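Local coordinates for Slr0280 protein (Synechocystis sp., PDB 5H3K), which is of unknown function but carries a phosphodiester glycosidase region of the NAGPA family, and so may cleave phosphodiester-linked sugars, at residues 149-154 with 173-178; 166-171 with 256-261; 187-192 with 235-240. All blocks are in the same frame, centred on the assembly; numbering follows the deposited sequence.

In the fold
The three contacts belong to one beta sandwich, formed by two four-stranded antiparallel sheets whose apolar sides meet. Interaction 2 joins the two central strands of one sheet, and interaction 3 those of the other; their centres are about 12 Å apart, and Leu169 CD2 approaches Ile190 CD1 to 3.4 Å across the interior. The centre of interaction 1 lies about 10 Å from those of the other two, where the chain enters strands 153-161 and 177-182, edge strands of different sheets. A probable hydrogen bond from Leu154 N to Glu170 O ties it to interaction 2, and one from Asn191 N to Phe176 O to interaction 3. All three centres lie about 27 to 33 Å from that of the chain.

Interaction 1. Residues 149-154 with 173-178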
loop_
_atom_site.group_PDB
_atom_site.type_symbol
_atom_site.label_atom_id
_atom_site.label_comp_id
_atom_site.label_asym_id
_atom_site.label_seq_id
_atom_site.Cartn_x
_atom_site.Cartn_y
_atom_site.Cartn_z
ATOM N N THR A 149 -10.835 31.113 -4.546
ATOM C CA THR A 149 -10.003 32.047 -3.802
ATOM C C THR A 149 -9.635 33.296 -4.611
ATOM O O THR A 149 -9.015 34.219 -4.073
ATOM C CB THR A 149 -8.720 31.384 -3.289
ATOM O OG1 THR A 149 -7.845 31.139 -4.394
ATOM C CG2 THR A 149 -9.048 30.073 -2.566
ATOM N N ASN A 150 -9.999 33.311 -5.893
ATOM C CA ASN A 150 -9.732 34.451 -6.788
ATOM C C ASN A 150 -8.260 34.843 -6.882
ATOM O O ASN A 150 -7.935 36.028 -6.986
ATOM C CB ASN A 150 -10.552 35.685 -6.391
ATOM C CG ASN A 150 -12.050 35.462 -6.500
ATOM O OD1 ASN A 150 -12.796 35.686 -5.540
ATOM N ND2 ASN A 150 -12.500 35.033 -7.673
ATOM N N ALA A 151 -7.376 33.847 -6.851
ATOM C CA ALA A 151 -5.929 34.086 -6.885
ATOM C C ALA A 151 -5.432 34.239 -8.313
ATOM O O ALA A 151 -5.929 33.579 -9.227
ATOM C CB ALA A 151 -5.173 32.944 -6.189
ATOM N N GLN A 152 -4.443 35.111 -8.488
ATOM C CA GLN A 152 -3.767 35.284 -9.760
ATOM C C GLN A 152 -2.274 35.240 -9.527
ATOM O O GLN A 152 -1.790 35.708 -8.490
ATOM C CB GLN A 152 -4.123 36.642 -10.369
ATOM C CG GLN A 152 -5.590 36.979 -10.355
ATOM C CD GLN A 152 -5.841 38.427 -10.753
ATOM O OE1 GLN A 152 -6.146 39.274 -9.911
ATOM N NE2 GLN A 152 -5.702 38.718 -12.042
ATOM N N ILE A 153 -1.541 34.691 -10.493
ATOM C CA ILE A 153 -0.094 34.679 -10.434
ATOM C C ILE A 153 0.426 36.005 -10.971
ATOM O O ILE A 153 0.177 36.344 -12.123
ATOM C CB ILE A 153 0.485 33.517 -11.261
ATOM C CG1 ILE A 153 -0.077 32.184 -10.757
ATOM C CG2 ILE A 153 2.012 33.533 -11.201
ATOM C CD1 ILE A 153 0.340 30.984 -11.613
ATOM N N LEU A 154 1.140 36.756 -10.137
ATOM C CA LEU A 154 1.574 38.107 -10.515
ATOM C C LEU A 154 2.960 38.127 -11.158
ATOM O O LEU A 154 3.181 38.823 -12.149
ATOM C CB LEU A 154 1.526 39.032 -9.295
ATOM C CG LEU A 154 0.168 39.038 -8.585
ATOM C CD1 LEU A 154 0.229 39.809 -7.268
ATOM C CD2 LEU A 154 -0.917 39.595 -9.500
ATOM N N GLN A 173 -3.656 36.103 -3.992
ATOM C CA GLN A 173 -4.427 35.499 -2.906
ATOM C C GLN A 173 -3.883 34.093 -2.685
ATOM O O GLN A 173 -3.191 33.549 -3.561
ATOM C CB GLN A 173 -5.915 35.405 -3.274
ATOM C CG GLN A 173 -6.608 36.739 -3.559
ATOM C CD GLN A 173 -6.748 37.597 -2.312
ATOM O OE1 GLN A 173 -6.793 37.076 -1.196
ATOM N NE2 GLN A 173 -6.825 38.914 -2.497
ATOM N N PRO A 174 -4.188 33.498 -1.523
ATOM C CA PRO A 174 -3.848 32.084 -1.323
ATOM C C PRO A 174 -4.478 31.235 -2.418
ATOM O O PRO A 174 -5.520 31.610 -2.974
ATOM C CB PRO A 174 -4.500 31.759 0.022
ATOM C CG PRO A 174 -4.496 33.067 0.758
ATOM C CD PRO A 174 -4.797 34.100 -0.322
ATOM N N ALA A 175 -3.853 30.106 -2.732
ATOM C CA ALA A 175 -4.347 29.261 -3.804
ATOM C C ALA A 175 -4.130 27.793 -3.473
ATOM O O ALA A 175 -3.089 27.422 -2.944
ATOM C CB ALA A 175 -3.655 29.619 -5.121
ATOM N N PHE A 176 -5.121 26.964 -3.770
ATOM C CA PHE A 176 -4.948 25.524 -3.628
ATOM C C PHE A 176 -3.958 25.031 -4.678
ATOM O O PHE A 176 -3.922 25.546 -5.797
ATOM C CB PHE A 176 -6.283 24.828 -3.814
ATOM C CG PHE A 176 -7.340 25.293 -2.859
ATOM C CD1 PHE A 176 -7.055 25.422 -1.507
ATOM C CD2 PHE A 176 -8.608 25.623 -3.311
ATOM C CE1 PHE A 176 -8.028 25.848 -0.607
ATOM C CE2 PHE A 176 -9.596 26.050 -2.416
ATOM C CZ PHE A 176 -9.301 26.163 -1.065
ATOM N N TRP A 177 -3.159 24.034 -4.325
ATOM C CA TRP A 177 -2.196 23.491 -5.271
ATOM C C TRP A 177 -1.893 22.028 -4.974
ATOM O O TRP A 177 -2.153 21.538 -3.868
ATOM C CB TRP A 177 -0.906 24.331 -5.261
ATOM C CG TRP A 177 -0.299 24.434 -3.894
ATOM C CD1 TRP A 177 -0.606 25.354 -2.920
ATOM C CD2 TRP A 177 0.700 23.571 -3.336
ATOM N NE1 TRP A 177 0.156 25.117 -1.795
ATOM C CE2 TRP A 177 0.959 24.040 -2.024
ATOM C CE3 TRP A 177 1.399 22.462 -3.820
ATOM C CZ2 TRP A 177 1.896 23.417 -1.192
ATOM C CZ3 TRP A 177 2.327 21.849 -2.984
ATOM C CH2 TRP A 177 2.562 22.328 -1.683
ATOM N N GLN A 178 -1.352 21.334 -5.974
ATOM C CA GLN A 178 -0.894 19.965 -5.808
ATOM C C GLN A 178 0.358 19.765 -6.652
ATOM O O GLN A 178 0.656 20.579 -7.540
ATOM C CB GLN A 178 -1.991 18.986 -6.231
ATOM C CG GLN A 178 -2.450 19.160 -7.668
ATOM C CD GLN A 178 -3.647 18.277 -8.026
ATOM O OE1 GLN A 178 -3.491 17.211 -8.624
ATOM N NE2 GLN A 178 -4.844 18.726 -7.666
HETATM O O HOH W 1 -7.218 28.360 -5.167
#
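The hydroxyl of Thr149 makes the direct hydrogen bond of this contact, giving its proton to the carbonyl of Pro174 (OG1 to O 2.8 Å). The donor lies in the carbonyl plane, at a C=O...donor angle of 152°. On its acceptor side the same OG1 takes a bond from water 1, which stands 3.0 Å from Thr149 OG1 and in turn accepts the backbone N-H of Phe176 at 2.9 Å from N. One hydroxyl thus serves two points of the opposite backbone, the Pro174 carbonyl directly and the Phe176 N-H through the water.

Apolar contacts lie beside this polar link. With chi1 at 72°, OG1 sits between the backbone N and the carbonyl carbon of Thr149, and the methyl is swung beside the N, over one face of the Phe176 ring (CG2 to CE2 4.1 Å). Trp106 also meets that ring. Ala151 points its methyl at the other segment, where CB is 3.8 Å from Ala175 CB.

Carbon-to-carbonyl contacts complete the fit. Ala151 CB lies 3.3 Å from Gln173 O. Gln173 contributes its aliphatic root: CB lies 3.4 Å from Thr149 O, and CG passes 3.7 Å from Asn150 O before a bend at chi2 (-68°) carries the amide away. A valine in place of Thr149 would probably leave the Pro174 carbonyl without its donor and water 1 without one of its mates.

Within these segments no main-chain hydrogen bond crosses; Ala151 pairs instead with Ser193. The two loops leading into different sheets are therefore joined by a buried hydroxyl used as both donor and acceptor, together with small methyl groups that permit close approach.

Interaction 2. Residues 166-171 with 256-261; sequences RVVLEL and PFRLVI
Leu169 O is gripped twice by the opposing strand: it accepts Leu259 N at 2.8 Å, while Arg258 CA makes a C-H...O contact with the same oxygen at 3.2 Å. Leu169 N returns a bond to Leu259 O, and Val167 and Ile261 form a second hydrogen-bonded pair of this antiparallel ladder. At its end Leu171 N reaches Phe257 O almost straight (176°), though from well above the carbonyl plane.

On the sheet side that carries Val168 and Glu170, Val168 CG1 crosses the Arg258 chain, 3.8 Å from CG. Arg258 then bends at chi3 (-78°), which brings NE back to Pro256 O at 2.9 Å, in the plane of the guanidinium. Glu170 crosses the Pro256 ring at about a right angle, its CD 3.8 Å from Pro256 CG. Farther along, Val260 CG1 lies obliquely against the Arg166 guanidinium, whose NE is salt-bridged to Asp262.

On the opposite side the two segments present aliphatic side chains: Leu169 and Leu259 lie side by side, CD2 to CD2 4.1 Å, and Val167 and Ile261 meet at their CB atoms. This surface faces strand 185-190, where Val188 and Ile190 pack on it from the other sheet. Strands 153-161 and 247-253 flank the pair on its two sides, so the ladder forms the middle of its four-stranded sheet.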
loop_
_atom_site.group_PDB
_atom_site.type_symbol
_atom_site.label_atom_id
_atom_site.label_comp_id
_atom_site.label_asym_id
_atom_site.label_seq_id
_atom_site.Cartn_x
_atom_site.Cartn_y
_atom_site.Cartn_z
ATOM N N ARG A 166 15.321 27.391 -7.156
ATOM C CA ARG A 166 14.046 27.772 -6.574
ATOM C C ARG A 166 13.238 28.561 -7.580
ATOM O O ARG A 166 13.772 29.422 -8.281
ATOM C CB ARG A 166 14.283 28.611 -5.317
ATOM C CG ARG A 166 13.087 29.431 -4.874
ATOM C CD ARG A 166 13.356 30.040 -3.503
ATOM N NE ARG A 166 13.282 29.029 -2.446
ATOM C CZ ARG A 166 13.664 29.216 -1.189
ATOM N NH1 ARG A 166 14.185 30.380 -0.818
ATOM N NH2 ARG A 166 13.535 28.233 -0.307
ATOM N N VAL A 167 11.950 28.250 -7.672
ATOM C CA VAL A 167 11.033 29.039 -8.475
ATOM C C VAL A 167 9.998 29.634 -7.530
ATOM O O VAL A 167 9.437 28.931 -6.688
ATOM C CB VAL A 167 10.331 28.179 -9.545
ATOM C CG1 VAL A 167 9.313 29.006 -10.318
ATOM C CG2 VAL A 167 11.362 27.571 -10.484
ATOM N N VAL A 168 9.753 30.932 -7.650
ATOM C CA VAL A 168 8.799 31.593 -6.770
ATOM C C VAL A 168 7.647 32.177 -7.577
ATOM O O VAL A 168 7.863 32.966 -8.505
ATOM C CB VAL A 168 9.477 32.711 -5.940
ATOM C CG1 VAL A 168 8.443 33.483 -5.126
ATOM C CG2 VAL A 168 10.556 32.125 -5.032
ATOM N N LEU A 169 6.424 31.765 -7.253
ATOM C CA LEU A 169 5.247 32.384 -7.846
ATOM C C LEU A 169 4.652 33.359 -6.841
ATOM O O LEU A 169 4.135 32.927 -5.807
ATOM C CB LEU A 169 4.182 31.340 -8.177
ATOM C CG LEU A 169 4.280 30.447 -9.407
ATOM C CD1 LEU A 169 5.696 30.130 -9.782
ATOM C CD2 LEU A 169 3.546 29.166 -9.098
ATOM N N GLU A 170 4.713 34.661 -7.133
ATOM C CA GLU A 170 3.989 35.639 -6.319
ATOM C C GLU A 170 2.508 35.616 -6.684
ATOM O O GLU A 170 2.146 35.638 -7.867
ATOM C CB GLU A 170 4.557 37.060 -6.475
ATOM C CG GLU A 170 3.750 38.097 -5.667
ATOM C CD GLU A 170 4.378 39.483 -5.644
ATOM O OE1 GLU A 170 5.610 39.588 -5.839
ATOM O OE2 GLU A 170 3.637 40.468 -5.415
ATOM N N LEU A 171 1.650 35.543 -5.669
ATOM C CA LEU A 171 0.218 35.381 -5.886
ATOM C C LEU A 171 -0.567 36.538 -5.278
ATOM O O LEU A 171 -0.129 37.137 -4.300
ATOM C CB LEU A 171 -0.254 34.088 -5.228
ATOM C CG LEU A 171 0.494 32.820 -5.636
ATOM C CD1 LEU A 171 0.034 31.645 -4.774
ATOM C CD2 LEU A 171 0.246 32.553 -7.113
ATOM N N PRO A 256 4.753 39.134 0.399
ATOM C CA PRO A 256 3.478 38.846 -0.254
ATOM C C PRO A 256 3.221 37.341 -0.337
ATOM O O PRO A 256 4.147 36.543 -0.129
ATOM C CB PRO A 256 3.700 39.407 -1.658
ATOM C CG PRO A 256 5.147 39.091 -1.923
ATOM C CD PRO A 256 5.857 39.189 -0.577
ATOM N N PHE A 257 1.977 36.966 -0.619
ATOM C CA PHE A 257 1.640 35.559 -0.844
ATOM C C PHE A 257 2.569 34.993 -1.926
ATOM O O PHE A 257 2.727 35.599 -2.993
ATOM C CB PHE A 257 0.202 35.431 -1.331
ATOM C CG PHE A 257 -0.838 35.828 -0.314
ATOM C CD1 PHE A 257 -1.811 36.762 -0.637
ATOM C CD2 PHE A 257 -0.866 35.242 0.944
ATOM C CE1 PHE A 257 -2.783 37.127 0.280
ATOM C CE2 PHE A 257 -1.845 35.599 1.871
ATOM C CZ PHE A 257 -2.800 36.545 1.539
ATOM N N ARG A 258 3.176 33.838 -1.653
ATOM C CA ARG A 258 4.099 33.218 -2.593
ATOM C C ARG A 258 4.006 31.697 -2.526
ATOM O O ARG A 258 3.914 31.119 -1.441
ATOM C CB ARG A 258 5.539 33.631 -2.266
ATOM C CG ARG A 258 5.944 35.039 -2.713
ATOM C CD ARG A 258 7.221 35.485 -2.021
ATOM N NE ARG A 258 6.965 35.912 -0.645
ATOM C CZ ARG A 258 7.910 36.180 0.247
ATOM N NH1 ARG A 258 9.188 36.052 -0.082
ATOM N NH2 ARG A 258 7.572 36.561 1.474
ATOM N N LEU A 259 4.023 31.044 -3.685
ATOM C CA LEU A 259 4.241 29.607 -3.712
ATOM C C LEU A 259 5.713 29.414 -4.039
ATOM O O LEU A 259 6.200 29.898 -5.064
ATOM C CB LEU A 259 3.356 28.913 -4.756
ATOM C CG LEU A 259 3.342 27.379 -4.673
ATOM C CD1 LEU A 259 2.629 26.912 -3.409
ATOM C CD2 LEU A 259 2.713 26.742 -5.905
ATOM N N VAL A 260 6.432 28.732 -3.153
ATOM C CA VAL A 260 7.858 28.528 -3.331
ATOM C C VAL A 260 8.117 27.096 -3.788
ATOM O O VAL A 260 7.744 26.141 -3.101
ATOM C CB VAL A 260 8.606 28.788 -2.017
ATOM C CG1 VAL A 260 10.098 28.616 -2.215
ATOM C CG2 VAL A 260 8.302 30.183 -1.518
ATOM N N ILE A 261 8.743 26.942 -4.950
ATOM C CA ILE A 261 9.036 25.609 -5.481
ATOM C C ILE A 261 10.533 25.350 -5.493
ATOM O O ILE A 261 11.268 25.941 -6.281
ATOM C CB ILE A 261 8.494 25.442 -6.908
ATOM C CG1 ILE A 261 6.987 25.696 -6.937
ATOM C CG2 ILE A 261 8.816 24.051 -7.445
ATOM C CD1 ILE A 261 6.435 25.939 -8.352
HETATM O O HOH W 2 0.388 39.214 -1.610
#

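Interaction 3. Residues 187-192 with 235-240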
loop_
_atom_site.group_PDB
_atom_site.type_symbol
_atom_site.label_atom_id
_atom_site.label_comp_id
_atom_site.label_asym_id
_atom_site.label_seq_id
_atom_site.Cartn_x
_atom_site.Cartn_y
_atom_site.Cartn_z
ATOM N N VAL A 187 5.135 18.212 -12.131
ATOM C CA VAL A 187 4.181 19.277 -12.412
ATOM C C VAL A 187 3.528 19.803 -11.147
ATOM O O VAL A 187 3.081 19.035 -10.281
ATOM C CB VAL A 187 3.126 18.865 -13.463
ATOM C CG1 VAL A 187 2.431 17.565 -13.056
ATOM C CG2 VAL A 187 2.106 20.003 -13.712
ATOM N N VAL A 188 3.513 21.121 -11.030
ATOM C CA VAL A 188 2.781 21.782 -9.964
ATOM C C VAL A 188 1.503 22.360 -10.568
ATOM O O VAL A 188 1.556 23.149 -11.517
ATOM C CB VAL A 188 3.636 22.911 -9.315
ATOM C CG1 VAL A 188 2.817 23.680 -8.283
ATOM C CG2 VAL A 188 4.888 22.343 -8.677
ATOM N N THR A 189 0.348 21.949 -10.049
ATOM C CA THR A 189 -0.920 22.509 -10.502
ATOM C C THR A 189 -1.384 23.480 -9.433
ATOM O O THR A 189 -1.423 23.128 -8.247
ATOM C CB THR A 189 -1.996 21.421 -10.711
ATOM O OG1 THR A 189 -1.500 20.418 -11.605
ATOM C CG2 THR A 189 -3.272 22.016 -11.297
ATOM N N ILE A 190 -1.706 24.703 -9.844
ATOM C CA ILE A 190 -2.182 25.735 -8.920
ATOM C C ILE A 190 -3.507 26.310 -9.402
ATOM O O ILE A 190 -3.654 26.657 -10.579
ATOM C CB ILE A 190 -1.204 26.912 -8.828
ATOM C CG1 ILE A 190 0.223 26.422 -8.645
ATOM C CG2 ILE A 190 -1.605 27.861 -7.697
ATOM C CD1 ILE A 190 1.130 26.883 -9.755
ATOM N N ASN A 191 -4.471 26.420 -8.495
ATOM C CA ASN A 191 -5.744 27.036 -8.831
ATOM C C ASN A 191 -5.601 28.556 -8.754
ATOM O O ASN A 191 -6.205 29.208 -7.900
ATOM C CB ASN A 191 -6.862 26.532 -7.908
ATOM C CG ASN A 191 -8.238 27.145 -8.240
ATOM O OD1 ASN A 191 -9.074 27.332 -7.350
ATOM N ND2 ASN A 191 -8.469 27.461 -9.518
ATOM N N ALA A 192 -4.767 29.100 -9.636
ATOM C CA ALA A 192 -4.562 30.542 -9.761
ATOM C C ALA A 192 -4.362 30.828 -11.240
ATOM O O ALA A 192 -3.655 30.086 -11.923
ATOM C CB ALA A 192 -3.333 30.989 -8.973
ATOM N N SER A 235 -6.866 28.144 -13.716
ATOM C CA SER A 235 -5.722 27.481 -13.100
ATOM C C SER A 235 -4.477 27.588 -13.972
ATOM O O SER A 235 -4.535 28.023 -15.126
ATOM C CB SER A 235 -6.042 26.010 -12.834
ATOM O OG SER A 235 -7.044 25.894 -11.844
ATOM N N SER A 236 -3.351 27.192 -13.401
ATOM C CA SER A 236 -2.084 27.190 -14.113
ATOM C C SER A 236 -1.286 25.964 -13.702
ATOM O O SER A 236 -1.457 25.431 -12.599
ATOM C CB SER A 236 -1.303 28.466 -13.802
ATOM O OG SER A 236 -2.099 29.620 -14.048
ATOM N N LYS A 237 -0.432 25.495 -14.601
ATOM C CA LYS A 237 0.469 24.395 -14.293
ATOM C C LYS A 237 1.894 24.826 -14.565
ATOM O O LYS A 237 2.160 25.504 -15.558
ATOM C CB LYS A 237 0.114 23.169 -15.135
ATOM C CG LYS A 237 -1.263 22.617 -14.821
ATOM C CD LYS A 237 -1.523 21.307 -15.545
ATOM C CE LYS A 237 -2.983 20.900 -15.361
ATOM N NZ LYS A 237 -3.249 19.512 -15.808
ATOM N N VAL A 238 2.809 24.437 -13.680
ATOM C CA VAL A 238 4.222 24.671 -13.915
ATOM C C VAL A 238 4.888 23.323 -14.137
ATOM O O VAL A 238 4.977 22.499 -13.216
ATOM C CB VAL A 238 4.891 25.397 -12.745
ATOM C CG1 VAL A 238 6.320 25.798 -13.129
ATOM C CG2 VAL A 238 4.086 26.636 -12.346
ATOM N N HIS A 239 5.340 23.096 -15.367
ATOM C CA HIS A 239 5.905 21.817 -15.780
ATOM C C HIS A 239 7.415 21.815 -15.676
ATOM O O HIS A 239 8.073 22.658 -16.283
ATOM C CB HIS A 239 5.513 21.533 -17.223
ATOM C CG HIS A 239 4.047 21.368 -17.413
ATOM N ND1 HIS A 239 3.418 20.143 -17.290
ATOM C CD2 HIS A 239 3.071 22.268 -17.683
ATOM C CE1 HIS A 239 2.124 20.297 -17.490
ATOM N NE2 HIS A 239 1.881 21.579 -17.724
ATOM N N PHE A 240 7.962 20.861 -14.921
ATOM C CA PHE A 240 9.403 20.798 -14.674
ATOM C C PHE A 240 10.067 19.612 -15.341
ATOM O O PHE A 240 9.556 18.484 -15.299
ATOM C CB PHE A 240 9.694 20.696 -13.170
ATOM C CG PHE A 240 9.450 21.971 -12.413
ATOM C CD1 PHE A 240 8.177 22.290 -11.955
ATOM C CD2 PHE A 240 10.493 22.852 -12.162
ATOM C CE1 PHE A 240 7.948 23.482 -11.255
ATOM C CE2 PHE A 240 10.277 24.045 -11.458
ATOM C CZ PHE A 240 9.004 24.358 -11.003
HETATM O O HOH W 3 -3.099 18.279 -12.686
#
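Lys237 runs alongside Thr189, pointing the same way from the neighbouring strand. Its CB lies 3.9 Å from Val188 O and 4.0 Å from Val187 CG2; CG, set beside the backbone N (chi1 -64°), comes 3.9 Å from Thr189 OG1, and the extended chain keeps CD and CE at about that distance from the same oxygen. At the tip, NZ has a weak bond to water 3 (3.4 Å), which also bonds Thr189 OG1 at 2.9 Å.

Next along this side, Val187 CG2 lies over one face of the His239 ring, 4.0 Å from its centroid and offset toward the rim, a CH-pi contact; His239 NE2 is hydrogen-bonded to Glu230. Beneath the side chains, Val188 with Val238 and Ile190 with Ser236 form the hydrogen-bonded pairs of the antiparallel ladder. Past Ile190 the chain makes an inverse gamma turn centred on Asn191, and side chains take over: Ser236 OG donates to Ala192 O (2.7 Å), while Asn191 ND2 donates to Ser235 OG (3.1 Å), an oxygen also bonded to Asp59.

Val188, Ile190 and Val238 point to the other side, where Ile190 CD1 crosses Val238 CG2. Strand 177-182 lies beside 185-190, and strand 226-232 beside 235-241, its Tyr227 and Leu229 touched by Val238. Phe240, farther along strand 235-241, packs on Ile261 of strand 258-264 in the facing sheet.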